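Local coordinates for protein mannan endo-1,4-beta-mannosidase (Bacillus subtilis, PDB 3CBW) that hydrolyses internal beta-1,4-mannosidic linkages of mannan, galactomannan and glucomannan, acting in the degradation of glucomannan, at residues A[171-184]-A[196-208]. The protein carries 3 engineered substitutions. Residues are numbered along the deposited sequence; the frame is centred on the assembly and turned at random.
Sequences FRPLHEMNGEWFWW and RISLYKQLYKKIY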
ATOM      1  N   PHE A 171      -1.145   4.606   3.507  1.00  7.36           N
ATOM      2  CA  PHE A 171      -2.102   4.927   2.436  1.00  7.13           C
ATOM      3  C   PHE A 171      -1.386   4.786   1.108  1.00  6.92           C
ATOM      4  O   PHE A 171      -0.396   5.485   0.846  1.00  6.89           O
ATOM      5  CB  PHE A 171      -2.645   6.341   2.626  1.00  7.61           C
ATOM      6  CG  PHE A 171      -3.704   6.728   1.638  1.00  6.53           C
ATOM      7  CD1 PHE A 171      -4.898   6.024   1.573  1.00  8.83           C
ATOM      8  CD2 PHE A 171      -3.529   7.830   0.809  1.00  7.45           C
ATOM      9  CE1 PHE A 171      -5.890   6.378   0.675  1.00  9.65           C
ATOM     10  CE2 PHE A 171      -4.528   8.210  -0.087  1.00  8.24           C
ATOM     11  CZ  PHE A 171      -5.714   7.482  -0.161  1.00  9.21           C
ATOM     12  N   ARG A 172      -1.857   3.846   0.296  1.00  6.95           N
ATOM     13  CA  ARG A 172      -1.136   3.448  -0.904  1.00  6.76           C
ATOM     14  C   ARG A 172      -2.048   3.587  -2.125  1.00  7.04           C
ATOM     15  O   ARG A 172      -2.588   2.600  -2.602  1.00  7.45           O
ATOM     16  CB  ARG A 172      -0.642   2.005  -0.729  1.00  6.97           C
ATOM     17  CG  ARG A 172       0.207   1.473  -1.877  1.00  7.43           C
ATOM     18  CD  ARG A 172       0.739   0.088  -1.541  1.00  8.15           C
ATOM     19  NE  ARG A 172      -0.297  -0.941  -1.439  1.00  8.22           N
ATOM     20  CZ  ARG A 172      -0.621  -1.803  -2.391  1.00  8.98           C
ATOM     21  NH1 ARG A 172      -0.004  -1.793  -3.563  1.00  9.49           N
ATOM     22  NH2 ARG A 172      -1.572  -2.687  -2.173  1.00 10.10           N
ATOM     23  N   PRO A 173      -2.203   4.818  -2.642  1.00  7.17           N
ATOM     24  CA  PRO A 173      -3.081   5.071  -3.784  1.00  7.42           C
ATOM     25  C   PRO A 173      -2.357   4.881  -5.118  1.00  7.02           C
ATOM     26  O   PRO A 173      -1.132   5.032  -5.196  1.00  7.97           O
ATOM     27  CB  PRO A 173      -3.421   6.544  -3.615  1.00  7.91           C
ATOM     28  CG  PRO A 173      -2.143   7.143  -3.067  1.00  8.06           C
ATOM     29  CD  PRO A 173      -1.579   6.066  -2.145  1.00  7.70           C
ATOM     30  N   LEU A 174      -3.116   4.573  -6.171  1.00  7.11           N
ATOM     31  CA  LEU A 174      -2.597   4.640  -7.546  1.00  7.46           C
ATOM     32  C   LEU A 174      -1.372   3.757  -7.740  1.00  7.78           C
ATOM     33  O   LEU A 174      -0.375   4.155  -8.349  1.00  7.88           O
ATOM     34  CB  LEU A 174      -2.284   6.084  -7.935  1.00  8.28           C
ATOM     35  CG  LEU A 174      -3.409   7.107  -7.810  1.00  8.64           C
ATOM     36  CD1 LEU A 174      -2.853   8.480  -8.117  1.00 10.57           C
ATOM     37  CD2 LEU A 174      -4.578   6.784  -8.725  1.00  9.43           C
ATOM     38  N   HIS A 175      -1.477   2.521  -7.255  1.00  7.06           N
ATOM     39  CA  HIS A 175      -0.365   1.578  -7.285  1.00  7.26           C
ATOM     40  C   HIS A 175      -0.187   0.939  -8.664  1.00  7.20           C
ATOM     41  O   HIS A 175      -1.082   0.991  -9.518  1.00  7.34           O
ATOM     42  CB  HIS A 175      -0.575   0.516  -6.204  1.00  7.48           C
ATOM     43  CG  HIS A 175      -1.792  -0.329  -6.399  1.00  7.23           C
ATOM     44  ND1 HIS A 175      -3.078   0.181  -6.409  1.00  8.78           N
ATOM     45  CD2 HIS A 175      -1.914  -1.673  -6.510  1.00  7.98           C
ATOM     46  CE1 HIS A 175      -3.931  -0.818  -6.569  1.00  8.92           C
ATOM     47  NE2 HIS A 175      -3.254  -1.953  -6.614  1.00  8.59           N
ATOM     48  N   GLU A 176       0.989   0.358  -8.884  1.00  7.30           N
ATOM     49  CA  GLU A 176       1.281  -0.379 -10.124  1.00  7.71           C
ATOM     50  C   GLU A 176       1.044   0.460 -11.375  1.00  7.39           C
ATOM     51  O   GLU A 176       0.574  -0.035 -12.401  1.00  7.75           O
ATOM     52  CB  GLU A 176       0.514  -1.703 -10.186  1.00  7.67           C
ATOM     53  CG  GLU A 176       0.884  -2.615  -9.023  1.00  8.88           C
ATOM     54  CD  GLU A 176       0.012  -3.851  -8.874  1.00  8.31           C
ATOM     55  OE1 GLU A 176      -0.772  -4.188  -9.791  1.00  9.87           O
ATOM     56  OE2 GLU A 176       0.105  -4.494  -7.792  1.00  8.22           O
ATOM     57  N   MET A 177       1.389   1.735 -11.272  1.00  7.77           N
ATOM     58  CA  MET A 177       1.164   2.705 -12.328  1.00  7.81           C
ATOM     59  C   MET A 177       2.047   2.487 -13.556  1.00  8.27           C
ATOM     60  O   MET A 177       1.730   2.993 -14.633  1.00  8.60           O
ATOM     61  CB  MET A 177       1.342   4.120 -11.773  1.00  8.65           C
ATOM     62  CG  MET A 177       2.796   4.589 -11.563  1.00  8.61           C
ATOM     63  SD  MET A 177       3.943   3.656 -10.417  1.00  6.00           S
ATOM     64  CE  MET A 177       3.085   3.883  -8.798  1.00  9.02           C
ATOM     65  N   ASN A 178       3.157   1.762 -13.390  1.00  7.58           N
ATOM     66  CA  ASN A 178       4.002   1.388 -14.523  1.00  7.51           C
ATOM     67  C   ASN A 178       3.493   0.132 -15.220  1.00  8.23           C
ATOM     68  O   ASN A 178       4.039  -0.264 -16.251  1.00  9.04           O
ATOM     69  CB  ASN A 178       5.474   1.236 -14.105  1.00  7.54           C
ATOM     70  CG  ASN A 178       5.676   0.190 -13.031  1.00  8.13           C
ATOM     71  OD1 ASN A 178       4.803  -0.027 -12.194  1.00  8.18           O
ATOM     72  ND2 ASN A 178       6.858  -0.420 -13.006  1.00  9.10           N
ATOM     73  N   GLY A 179       2.447  -0.478 -14.656  1.00  8.31           N
ATOM     74  CA  GLY A 179       1.728  -1.546 -15.337  1.00  8.98           C
ATOM     75  C   GLY A 179       0.704  -0.963 -16.293  1.00  9.59           C
ATOM     76  O   GLY A 179       0.418   0.240 -16.279  1.00 11.75           O
ATOM     77  N   GLU A 180       0.117  -1.840 -17.095  1.00  9.47           N
ATOM     78  CA  GLU A 180      -0.762  -1.425 -18.175  1.00 10.03           C
ATOM     79  C   GLU A 180      -2.194  -1.886 -17.950  1.00 10.10           C
ATOM     80  O   GLU A 180      -3.017  -1.817 -18.860  1.00 11.40           O
ATOM     81  CB  GLU A 180      -0.200  -1.890 -19.537  1.00 10.71           C
ATOM     82  CG  GLU A 180      -0.244  -3.404 -19.800  1.00 11.47           C
ATOM     83  CD  GLU A 180       0.893  -4.208 -19.164  1.00 11.05           C
ATOM     84  OE1 GLU A 180       1.792  -3.647 -18.502  1.00 11.07           O
ATOM     85  OE2 GLU A 180       0.881  -5.440 -19.335  1.00 12.97           O
ATOM     86  N   TRP A 181      -2.502  -2.335 -16.736  1.00  9.47           N
ATOM     87  CA  TRP A 181      -3.827  -2.873 -16.423  1.00  9.73           C
ATOM     88  C   TRP A 181      -4.786  -1.834 -15.811  1.00 10.20           C
ATOM     89  O   TRP A 181      -5.919  -1.703 -16.281  1.00 11.78           O
ATOM     90  CB  TRP A 181      -3.719  -4.161 -15.592  1.00 10.01           C
ATOM     91  CG  TRP A 181      -2.705  -4.128 -14.491  1.00  9.41           C
ATOM     92  CD1 TRP A 181      -2.930  -3.788 -13.183  1.00  9.46           C
ATOM     93  CD2 TRP A 181      -1.316  -4.466 -14.586  1.00  9.58           C
ATOM     94  NE1 TRP A 181      -1.768  -3.885 -12.460  1.00  9.05           N
ATOM     95  CE2 TRP A 181      -0.763  -4.304 -13.294  1.00  9.32           C
ATOM     96  CE3 TRP A 181      -0.486  -4.905 -15.630  1.00 10.04           C
ATOM     97  CZ2 TRP A 181       0.577  -4.547 -13.019  1.00  9.65           C
ATOM     98  CZ3 TRP A 181       0.853  -5.149 -15.355  1.00 10.15           C
ATOM     99  CH2 TRP A 181       1.374  -4.964 -14.056  1.00  9.80           C
ATOM    100  N   PHE A 182      -4.350  -1.069 -14.813  1.00  8.78           N
ATOM    101  CA  PHE A 182      -5.233  -0.067 -14.192  1.00  8.90           C
ATOM    102  C   PHE A 182      -5.357   1.185 -15.052  1.00  9.00           C
ATOM    103  O   PHE A 182      -4.417   1.580 -15.738  1.00  9.05           O
ATOM    104  CB  PHE A 182      -4.724   0.325 -12.810  1.00  9.00           C
ATOM    105  CG  PHE A 182      -4.689  -0.811 -11.815  1.00  8.90           C
ATOM    106  CD1 PHE A 182      -5.807  -1.618 -11.608  1.00 10.30           C
ATOM    107  CD2 PHE A 182      -3.555  -1.030 -11.046  1.00  8.60           C
ATOM    108  CE1 PHE A 182      -5.779  -2.657 -10.664  1.00 10.44           C
ATOM    109  CE2 PHE A 182      -3.517  -2.053 -10.102  1.00  9.61           C
ATOM    110  CZ  PHE A 182      -4.630  -2.856  -9.911  1.00 10.07           C
ATOM    111  N   TRP A 183      -6.513   1.836 -14.974  1.00  8.90           N
ATOM    112  CA  TRP A 183      -6.766   2.998 -15.825  1.00  8.79           C
ATOM    113  C   TRP A 183      -5.768   4.143 -15.607  1.00  8.59           C
ATOM    114  O   TRP A 183      -5.517   4.931 -16.521  1.00  8.92           O
ATOM    115  CB  TRP A 183      -8.203   3.495 -15.664  1.00  9.23           C
ATOM    116  CG  TRP A 183      -8.569   4.006 -14.289  1.00  8.56           C
ATOM    117  CD1 TRP A 183      -9.194   3.302 -13.296  1.00  8.64           C
ATOM    118  CD2 TRP A 183      -8.358   5.330 -13.764  1.00  8.56           C
ATOM    119  NE1 TRP A 183      -9.387   4.099 -12.188  1.00  8.62           N
ATOM    120  CE2 TRP A 183      -8.887   5.345 -12.447  1.00  8.17           C
ATOM    121  CE3 TRP A 183      -7.776   6.500 -14.271  1.00  8.60           C
ATOM    122  CZ2 TRP A 183      -8.825   6.475 -11.629  1.00  8.83           C
ATOM    123  CZ3 TRP A 183      -7.727   7.637 -13.447  1.00  9.55           C
ATOM    124  CH2 TRP A 183      -8.257   7.607 -12.152  1.00  9.13           C
ATOM    125  N   TRP A 184      -5.205   4.244 -14.403  1.00  8.54           N
ATOM    126  CA  TRP A 184      -4.304   5.349 -14.075  1.00  8.69           C
ATOM    127  C   TRP A 184      -2.855   5.126 -14.522  1.00  8.85           C
ATOM    128  O   TRP A 184      -2.014   6.017 -14.376  1.00  9.91           O
ATOM    129  CB  TRP A 184      -4.353   5.640 -12.575  1.00  8.94           C
ATOM    130  CG  TRP A 184      -3.979   4.463 -11.702  1.00  8.16           C
ATOM    131  CD1 TRP A 184      -2.709   4.046 -11.368  1.00  8.26           C
ATOM    132  CD2 TRP A 184      -4.886   3.591 -11.017  1.00  8.17           C
ATOM    133  NE1 TRP A 184      -2.786   2.955 -10.536  1.00  7.49           N
ATOM    134  CE2 TRP A 184      -4.105   2.658 -10.300  1.00  7.52           C
ATOM    135  CE3 TRP A 184      -6.288   3.492 -10.964  1.00  8.76           C
ATOM    136  CZ2 TRP A 184      -4.676   1.652  -9.514  1.00  7.67           C
ATOM    137  CZ3 TRP A 184      -6.854   2.482 -10.204  1.00  9.13           C
ATOM    138  CH2 TRP A 184      -6.043   1.572  -9.486  1.00  9.04           C
ATOM    139  N   ARG A 196       1.887  10.531 -20.362  1.00 11.29           N
ATOM    140  CA  ARG A 196       1.236   9.712 -19.331  1.00 10.77           C
ATOM    141  C   ARG A 196       1.973   9.802 -17.993  1.00 10.06           C
ATOM    142  O   ARG A 196       1.332   9.901 -16.937  1.00  9.89           O
ATOM    143  CB  ARG A 196       1.083   8.257 -19.785  1.00 10.83           C
ATOM    144  CG  ARG A 196       0.433   7.319 -18.757  1.00 10.57           C
ATOM    145  CD  ARG A 196      -0.965   7.754 -18.331  1.00 10.09           C
ATOM    146  NE  ARG A 196      -1.859   8.006 -19.467  1.00 10.48           N
ATOM    147  CZ  ARG A 196      -2.879   7.233 -19.832  1.00 10.00           C
ATOM    148  NH1 ARG A 196      -3.182   6.109 -19.170  1.00  9.84           N
ATOM    149  NH2 ARG A 196      -3.613   7.599 -20.877  1.00 10.96           N
ATOM    150  N   ILE A 197       3.302   9.764 -18.024  1.00 10.17           N
ATOM    151  CA  ILE A 197       4.106   9.878 -16.814  1.00 10.77           C
ATOM    152  C   ILE A 197       3.810  11.218 -16.119  1.00 10.84           C
ATOM    153  O   ILE A 197       3.598  11.260 -14.900  1.00 10.63           O
ATOM    154  CB  ILE A 197       5.609   9.703 -17.147  1.00 10.74           C
ATOM    155  CG1 ILE A 197       5.895   8.245 -17.523  1.00 11.62           C
ATOM    156  CG2 ILE A 197       6.509  10.185 -16.000  1.00 11.97           C
ATOM    157  CD1 ILE A 197       7.204   8.029 -18.267  1.00 13.75           C
ATOM    158  N   SER A 198       3.760  12.307 -16.893  1.00 11.16           N
ATOM    159  CA  SER A 198       3.455  13.624 -16.337  1.00 11.73           C
ATOM    160  C   SER A 198       2.054  13.673 -15.731  1.00 11.07           C
ATOM    161  O   SER A 198       1.847  14.200 -14.622  1.00 11.17           O
ATOM    162  CB  SER A 198       3.584  14.693 -17.418  1.00 12.73           C
ATOM    163  OG  SER A 198       3.226  15.951 -16.884  1.00 15.35           O
ATOM    164  N   LEU A 199       1.087  13.128 -16.463  1.00 10.55           N
ATOM    165  CA  LEU A 199      -0.293  13.115 -15.996  1.00 10.20           C
ATOM    166  C   LEU A 199      -0.464  12.274 -14.727  1.00  9.70           C
ATOM    167  O   LEU A 199      -1.234  12.646 -13.831  1.00  9.59           O
ATOM    168  CB  LEU A 199      -1.236  12.632 -17.101  1.00 10.66           C
ATOM    169  CG  LEU A 199      -1.314  13.524 -18.350  1.00 12.08           C
ATOM    170  CD1 LEU A 199      -2.119  12.816 -19.448  1.00 13.81           C
ATOM    171  CD2 LEU A 199      -1.912  14.900 -18.043  1.00 14.65           C
ATOM    172  N   TYR A 200       0.239  11.147 -14.651  1.00  9.40           N
ATOM    173  CA  TYR A 200       0.196  10.345 -13.445  1.00  9.40           C
ATOM    174  C   TYR A 200       0.659  11.163 -12.235  1.00  9.49           C
ATOM    175  O   TYR A 200       0.017  11.148 -11.170  1.00  8.87           O
ATOM    176  CB  TYR A 200       1.058   9.083 -13.559  1.00  9.28           C
ATOM    177  CG  TYR A 200       1.095   8.377 -12.221  1.00  8.61           C
ATOM    178  CD1 TYR A 200       0.085   7.488 -11.870  1.00  8.60           C
ATOM    179  CD2 TYR A 200       2.090   8.660 -11.277  1.00  8.22           C
ATOM    180  CE1 TYR A 200       0.068   6.871 -10.618  1.00  8.11           C
ATOM    181  CE2 TYR A 200       2.076   8.054 -10.037  1.00  8.39           C
ATOM    182  CZ  TYR A 200       1.064   7.163  -9.712  1.00  8.05           C
ATOM    183  OH  TYR A 200       1.083   6.564  -8.476  1.00  8.69           O
ATOM    184  N   LYS A 201       1.791  11.846 -12.380  1.00  9.45           N
ATOM    185  CA  LYS A 201       2.310  12.646 -11.280  1.00  9.91           C
ATOM    186  C   LYS A 201       1.290  13.691 -10.858  1.00 10.08           C
ATOM    187  O   LYS A 201       1.096  13.916  -9.662  1.00 10.08           O
ATOM    188  CB  LYS A 201       3.649  13.287 -11.629  1.00 10.76           C
ATOM    189  CG  LYS A 201       4.777  12.296 -11.802  1.00 12.08           C
ATOM    190  CD  LYS A 201       6.021  13.029 -12.224  1.00 15.61           C
ATOM    191  CE  LYS A 201       7.062  12.099 -12.761  1.00 18.33           C
ATOM    192  NZ  LYS A 201       8.090  12.883 -13.487  1.00 19.39           N
ATOM    193  N   GLN A 202       0.629  14.316 -11.831  1.00 10.03           N
ATOM    194  CA  GLN A 202      -0.425  15.283 -11.541  1.00 10.15           C
ATOM    195  C   GLN A 202      -1.576  14.649 -10.773  1.00  9.69           C
ATOM    196  O   GLN A 202      -2.097  15.245  -9.831  1.00  9.92           O
ATOM    197  CB  GLN A 202      -0.919  15.911 -12.835  1.00 10.58           C
ATOM    198  CG  GLN A 202       0.115  16.802 -13.489  1.00 12.66           C
ATOM    199  CD  GLN A 202      -0.328  17.300 -14.849  1.00 16.27           C
ATOM    200  OE1 GLN A 202      -1.394  17.888 -14.979  1.00 17.42           O
ATOM    201  NE2 GLN A 202       0.485  17.051 -15.872  1.00 17.75           N
ATOM    202  N   LEU A 203      -1.959  13.434 -11.151  1.00  9.18           N
ATOM    203  CA  LEU A 203      -3.052  12.744 -10.477  1.00  9.48           C
ATOM    204  C   LEU A 203      -2.691  12.372  -9.037  1.00  9.35           C
ATOM    205  O   LEU A 203      -3.502  12.541  -8.121  1.00  9.90           O
ATOM    206  CB  LEU A 203      -3.462  11.504 -11.279  1.00  9.70           C
ATOM    207  CG  LEU A 203      -4.634  10.693 -10.714  1.00  9.60           C
ATOM    208  CD1 LEU A 203      -5.936  11.502 -10.675  1.00 12.08           C
ATOM    209  CD2 LEU A 203      -4.827   9.425 -11.530  1.00 10.58           C
ATOM    210  N   TYR A 204      -1.477  11.876  -8.836  1.00  8.95           N
ATOM    211  CA  TYR A 204      -1.033  11.541  -7.501  1.00  9.18           C
ATOM    212  C   TYR A 204      -1.050  12.804  -6.631  1.00  9.31           C
ATOM    213  O   TYR A 204      -1.560  12.784  -5.503  1.00  9.10           O
ATOM    214  CB  TYR A 204       0.355  10.918  -7.557  1.00  9.87           C
ATOM    215  CG  TYR A 204       0.840  10.414  -6.226  1.00  9.45           C
ATOM    216  CD1 TYR A 204       0.952   9.050  -5.965  1.00  9.55           C
ATOM    217  CD2 TYR A 204       1.219  11.314  -5.232  1.00 11.22           C
ATOM    218  CE1 TYR A 204       1.426   8.606  -4.720  1.00 10.32           C
ATOM    219  CE2 TYR A 204       1.664  10.895  -4.020  1.00 12.19           C
ATOM    220  CZ  TYR A 204       1.761   9.557  -3.758  1.00 10.35           C
ATOM    221  OH  TYR A 204       2.261   9.201  -2.536  1.00 12.49           O
ATOM    222  N   LYS A 205      -0.508  13.904  -7.149  1.00  9.27           N
ATOM    223  CA  LYS A 205      -0.482  15.154  -6.392  1.00  9.94           C
ATOM    224  C   LYS A 205      -1.884  15.691  -6.128  1.00 10.01           C
ATOM    225  O   LYS A 205      -2.132  16.258  -5.071  1.00 10.39           O
ATOM    226  CB  LYS A 205       0.367  16.192  -7.103  1.00 10.92           C
ATOM    227  CG  LYS A 205       1.830  15.845  -7.155  1.00 12.34           C
ATOM    228  CD  LYS A 205       2.552  16.951  -7.874  1.00 17.64           C
ATOM    229  CE  LYS A 205       3.911  16.557  -8.339  1.00 20.70           C
ATOM    230  NZ  LYS A 205       4.434  17.654  -9.198  1.00 23.81           N
ATOM    231  N   LYS A 206      -2.801  15.496  -7.071  1.00  9.77           N
ATOM    232  CA  LYS A 206      -4.193  15.908  -6.881  1.00 10.69           C
ATOM    233  C   LYS A 206      -4.815  15.155  -5.703  1.00 10.31           C
ATOM    234  O   LYS A 206      -5.507  15.736  -4.861  1.00 10.42           O
ATOM    235  CB  LYS A 206      -4.969  15.643  -8.163  1.00 11.48           C
ATOM    236  CG  LYS A 206      -6.438  15.988  -8.123  1.00 13.24           C
ATOM    237  CD  LYS A 206      -7.024  15.834  -9.523  1.00 16.01           C
ATOM    238  CE  LYS A 206      -8.465  16.217  -9.577  1.00 18.08           C
ATOM    239  NZ  LYS A 206      -8.657  17.691  -9.698  1.00 18.77           N
ATOM    240  N   ILE A 207      -4.553  13.856  -5.627  1.00  9.84           N
ATOM    241  CA  ILE A 207      -5.057  13.085  -4.500  1.00  9.65           C
ATOM    242  C   ILE A 207      -4.357  13.506  -3.200  1.00  8.73           C
ATOM    243  O   ILE A 207      -5.006  13.645  -2.160  1.00  8.72           O
ATOM    244  CB  ILE A 207      -4.958  11.570  -4.748  1.00  9.76           C
ATOM    245  CG1 ILE A 207      -5.866  11.181  -5.925  1.00 10.79           C
ATOM    246  CG2 ILE A 207      -5.287  10.790  -3.466  1.00 10.51           C
ATOM    247  CD1 ILE A 207      -5.890   9.700  -6.240  1.00 11.90           C
ATOM    248  N   TYR A 208      -3.040  13.703  -3.253  1.00  8.16           N
ATOM    249  CA  TYR A 208      -2.305  14.172  -2.074  1.00  8.58           C
ATOM    250  C   TYR A 208      -2.918  15.483  -1.553  1.00  8.87           C
ATOM    251  O   TYR A 208      -3.173  15.623  -0.353  1.00  8.93           O
ATOM    252  CB  TYR A 208      -0.805  14.340  -2.370  1.00  8.92           C
ATOM    253  CG  TYR A 208      -0.064  14.868  -1.162  1.00  8.65           C
ATOM    254  CD1 TYR A 208       0.489  14.003  -0.217  1.00  8.67           C
ATOM    255  CD2 TYR A 208       0.036  16.248  -0.929  1.00  9.10           C
ATOM    256  CE1 TYR A 208       1.146  14.493   0.911  1.00  9.87           C
ATOM    257  CE2 TYR A 208       0.674  16.745   0.209  1.00  9.91           C
ATOM    258  CZ  TYR A 208       1.237  15.857   1.114  1.00  9.78           C
ATOM    259  OH  TYR A 208       1.876  16.328   2.247  1.00 10.92           O
TER
HETATM  260  O   HOH W   1      -5.175   4.072 -19.089  1.00 10.53           O
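Y200 reaches from helix 194-214 into the bend of the loop after strand 169-172, where its OH donates a hydrogen bond to L174 O (2.8 Å), tilted 27° from the carbonyl plane. M177 lies over one face of the phenol, its CG 3.7 Å from the centroid of the Y200 ring in a CH-pi contact; with chi2 and chi3 both bent (-59° and -63°), the chain curls back so that CE also touches the hydroxyl. W184 runs alongside, its CD1 against Y200 CE1, and its NE1 donates to H175 O (2.8 Å). Without the phenol, as with an alanine at Y200, L174 O is likely to lose this donor and M177 the ring it packs on. Beyond the phenol, L174 CD1 fits close against the helix, 3.6 Å from Y204 CA, and meets I207 CD1 tip to tip, while L203 CD2 fills in between L174, W183 and W184. At the other end the contact is looser and water-mediated: R196 NH1 stands 3.7 Å from W183 O, and a water links the two, while G185 O also holds NH1, N131 takes NE and I129 O takes NH2. The loop so packed carries H175 and E176, the latter probably the proton donor, on its side away from the helix. In this strand-to-helix connection of the TIM barrel, helix 194-214 packs beside helices 131-138 and 143-163, and strand 169-172 pairs between strands 108-114 and 220-224.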